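Phosphoribosylformylglycinamidine synthase, purS subunit (Thermotoga maritima, PDB 1VQ3) is the small PurS subunit of a multi-subunit phosphoribosylformylglycinamidine synthase, an alpha/beta protein that assembles from four copies of its chain. Local coordinates at residues I20-R25 and L80-V85. Sequence-based numbering, arbitrary orientation.
Sequences IDVQYR and LLVNPV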
loop_
_atom_site.group_PDB
_atom_site.type_symbol
_atom_site.label_atom_id
_atom_site.label_comp_id
_atom_site.label_asym_id
_atom_site.label_seq_id
_atom_site.Cartn_x
_atom_site.Cartn_y
_atom_site.Cartn_z
ATOM N N ILE C 20 10.867 -5.658 9.007
ATOM C CA ILE C 20 10.980 -6.334 7.695
ATOM C C ILE C 20 9.692 -7.137 7.507
ATOM O O ILE C 20 9.382 -8.050 8.305
ATOM C CB ILE C 20 12.181 -7.248 7.640
ATOM C CG1 ILE C 20 13.483 -6.575 8.152
ATOM C CG2 ILE C 20 12.343 -7.829 6.237
ATOM C CD1 ILE C 20 14.539 -7.557 8.553
ATOM N N ASP C 21 8.953 -6.796 6.458
ATOM C CA ASP C 21 7.728 -7.490 6.041
ATOM C C ASP C 21 8.019 -8.461 4.871
ATOM O O ASP C 21 8.147 -8.051 3.713
ATOM C CB ASP C 21 6.696 -6.454 5.649
ATOM C CG ASP C 21 5.282 -7.010 5.485
ATOM O OD1 ASP C 21 5.056 -8.225 5.450
ATOM O OD2 ASP C 21 4.315 -6.245 5.365
ATOM N N VAL C 22 8.082 -9.743 5.208
ATOM C CA VAL C 22 8.483 -10.798 4.303
ATOM C C VAL C 22 7.214 -11.508 3.891
ATOM O O VAL C 22 6.468 -12.031 4.739
ATOM C CB VAL C 22 9.398 -11.856 4.989
ATOM C CG1 VAL C 22 9.927 -12.833 3.948
ATOM C CG2 VAL C 22 10.546 -11.169 5.719
ATOM N N GLN C 23 6.953 -11.520 2.596
ATOM C CA GLN C 23 5.712 -12.058 2.085
ATOM C C GLN C 23 6.036 -13.033 0.983
ATOM O O GLN C 23 6.966 -12.832 0.257
ATOM C CB GLN C 23 4.842 -10.951 1.496
ATOM C CG GLN C 23 4.224 -9.998 2.493
ATOM C CD GLN C 23 3.129 -10.642 3.389
ATOM O OE1 GLN C 23 2.338 -11.482 2.958
ATOM N NE2 GLN C 23 3.086 -10.211 4.616
ATOM N N TYR C 24 5.222 -14.058 0.848
ATOM C CA TYR C 24 5.331 -14.940 -0.290
ATOM C C TYR C 24 5.001 -14.182 -1.576
ATOM O O TYR C 24 4.084 -13.297 -1.625
ATOM C CB TYR C 24 4.389 -16.119 -0.116
ATOM C CG TYR C 24 4.836 -17.104 0.929
ATOM C CD1 TYR C 24 6.103 -17.690 0.874
ATOM C CD2 TYR C 24 3.983 -17.497 1.922
ATOM C CE1 TYR C 24 6.487 -18.629 1.800
ATOM C CE2 TYR C 24 4.339 -18.447 2.848
ATOM C CZ TYR C 24 5.590 -19.006 2.796
ATOM O OH TYR C 24 5.937 -19.931 3.743
ATOM N N ARG C 25 5.756 -14.483 -2.625
ATOM C CA ARG C 25 5.469 -13.873 -3.894
ATOM C C ARG C 25 4.082 -14.343 -4.365
ATOM O O ARG C 25 3.568 -15.372 -3.935
ATOM C CB ARG C 25 6.522 -14.216 -4.939
ATOM C CG ARG C 25 7.903 -13.753 -4.629
ATOM C CD ARG C 25 8.930 -14.341 -5.581
ATOM N NE ARG C 25 10.280 -13.917 -5.233
ATOM C CZ ARG C 25 10.773 -12.714 -5.491
ATOM N NH1 ARG C 25 10.033 -11.796 -6.114
ATOM N NH2 ARG C 25 12.012 -12.413 -5.121
ATOM N N LEU C 80 19.976 -14.755 5.162
ATOM C CA LEU C 80 19.210 -15.615 5.990
ATOM C C LEU C 80 17.711 -15.346 6.025
ATOM O O LEU C 80 16.952 -16.261 5.924
ATOM C CB LEU C 80 19.753 -15.555 7.398
ATOM C CG LEU C 80 19.168 -16.545 8.397
ATOM C CD1 LEU C 80 19.655 -17.977 8.131
ATOM C CD2 LEU C 80 19.520 -16.132 9.799
ATOM N N LEU C 81 17.286 -14.114 6.229
ATOM C CA LEU C 81 15.881 -13.897 6.631
ATOM C C LEU C 81 14.860 -14.141 5.502
ATOM O O LEU C 81 13.739 -14.569 5.761
ATOM C CB LEU C 81 15.704 -12.520 7.238
ATOM C CG LEU C 81 16.565 -12.271 8.455
ATOM C CD1 LEU C 81 16.328 -10.852 8.964
ATOM C CD2 LEU C 81 16.364 -13.333 9.545
ATOM N N VAL C 82 15.264 -13.902 4.260
ATOM C CA VAL C 82 14.364 -14.003 3.111
ATOM C C VAL C 82 14.855 -15.066 2.109
ATOM O O VAL C 82 16.021 -15.068 1.699
ATOM C CB VAL C 82 14.230 -12.621 2.402
ATOM C CG1 VAL C 82 13.184 -12.656 1.314
ATOM C CG2 VAL C 82 13.830 -11.521 3.425
ATOM N N ASN C 83 13.939 -15.944 1.729
ATOM C CA ASN C 83 14.199 -16.909 0.675
ATOM C C ASN C 83 13.910 -16.202 -0.627
ATOM O O ASN C 83 12.757 -15.948 -0.923
ATOM C CB ASN C 83 13.282 -18.121 0.840
ATOM C CG ASN C 83 13.601 -19.270 -0.150
ATOM O OD1 ASN C 83 13.960 -19.039 -1.299
ATOM N ND2 ASN C 83 13.428 -20.504 0.305
ATOM N N PRO C 84 14.921 -15.942 -1.443
ATOM C CA PRO C 84 14.750 -15.101 -2.626
ATOM C C PRO C 84 13.877 -15.718 -3.737
ATOM O O PRO C 84 13.367 -15.001 -4.600
ATOM C CB PRO C 84 16.175 -14.938 -3.143
ATOM C CG PRO C 84 16.910 -16.043 -2.611
ATOM C CD PRO C 84 16.271 -16.525 -1.371
ATOM N N VAL C 85 13.719 -17.029 -3.697
ATOM C CA VAL C 85 12.911 -17.737 -4.676
ATOM C C VAL C 85 11.423 -17.559 -4.412
ATOM O O VAL C 85 10.653 -17.272 -5.347
ATOM C CB VAL C 85 13.301 -19.253 -4.716
ATOM C CG1 VAL C 85 12.469 -20.027 -5.754
ATOM C CG2 VAL C 85 14.761 -19.392 -5.053
#
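The carbonyl oxygen of Pro84 is gripped by the guanidinium edge of Arg25: NH2 of Arg25 bonds Pro84 O at 3.0 Å, and NE of Arg25 adds a weak second bond to the same atom at 3.3 Å. The stronger one is bent, 149° at the hydrogen, and its acceptor sits 17° out of the guanidinium plane. An extended chain from CG to NE carries the group there, and Val85 O lies 3.4 Å from Arg25 NE near the same edge. Within 80-85, Asn83 OD1 accepts from Val85 N at 3.1 Å, an Asx turn that shapes the loop between helix 66-81 and strand 87-93. That helix packs on one face of an antiparallel sheet with strand 15-24 in its centre. The side chains of Val22 and Val82, the latter the first residue to leave helical geometry, lie alongside each other, pointing opposite ways, their CG2 methyls 4.0 Å apart. Those of Ile20 and Leu81 run nearly perpendicular, CD1 to CD1 3.8 Å; Val73 and Cys77 also cover Ile20. On the strand's other face, Gln23 NE2 donates to the syn lone pair of Asp21 OD1, almost straight at 177°, and Asp21 forms a salt bridge to Arg92 of the second subunit.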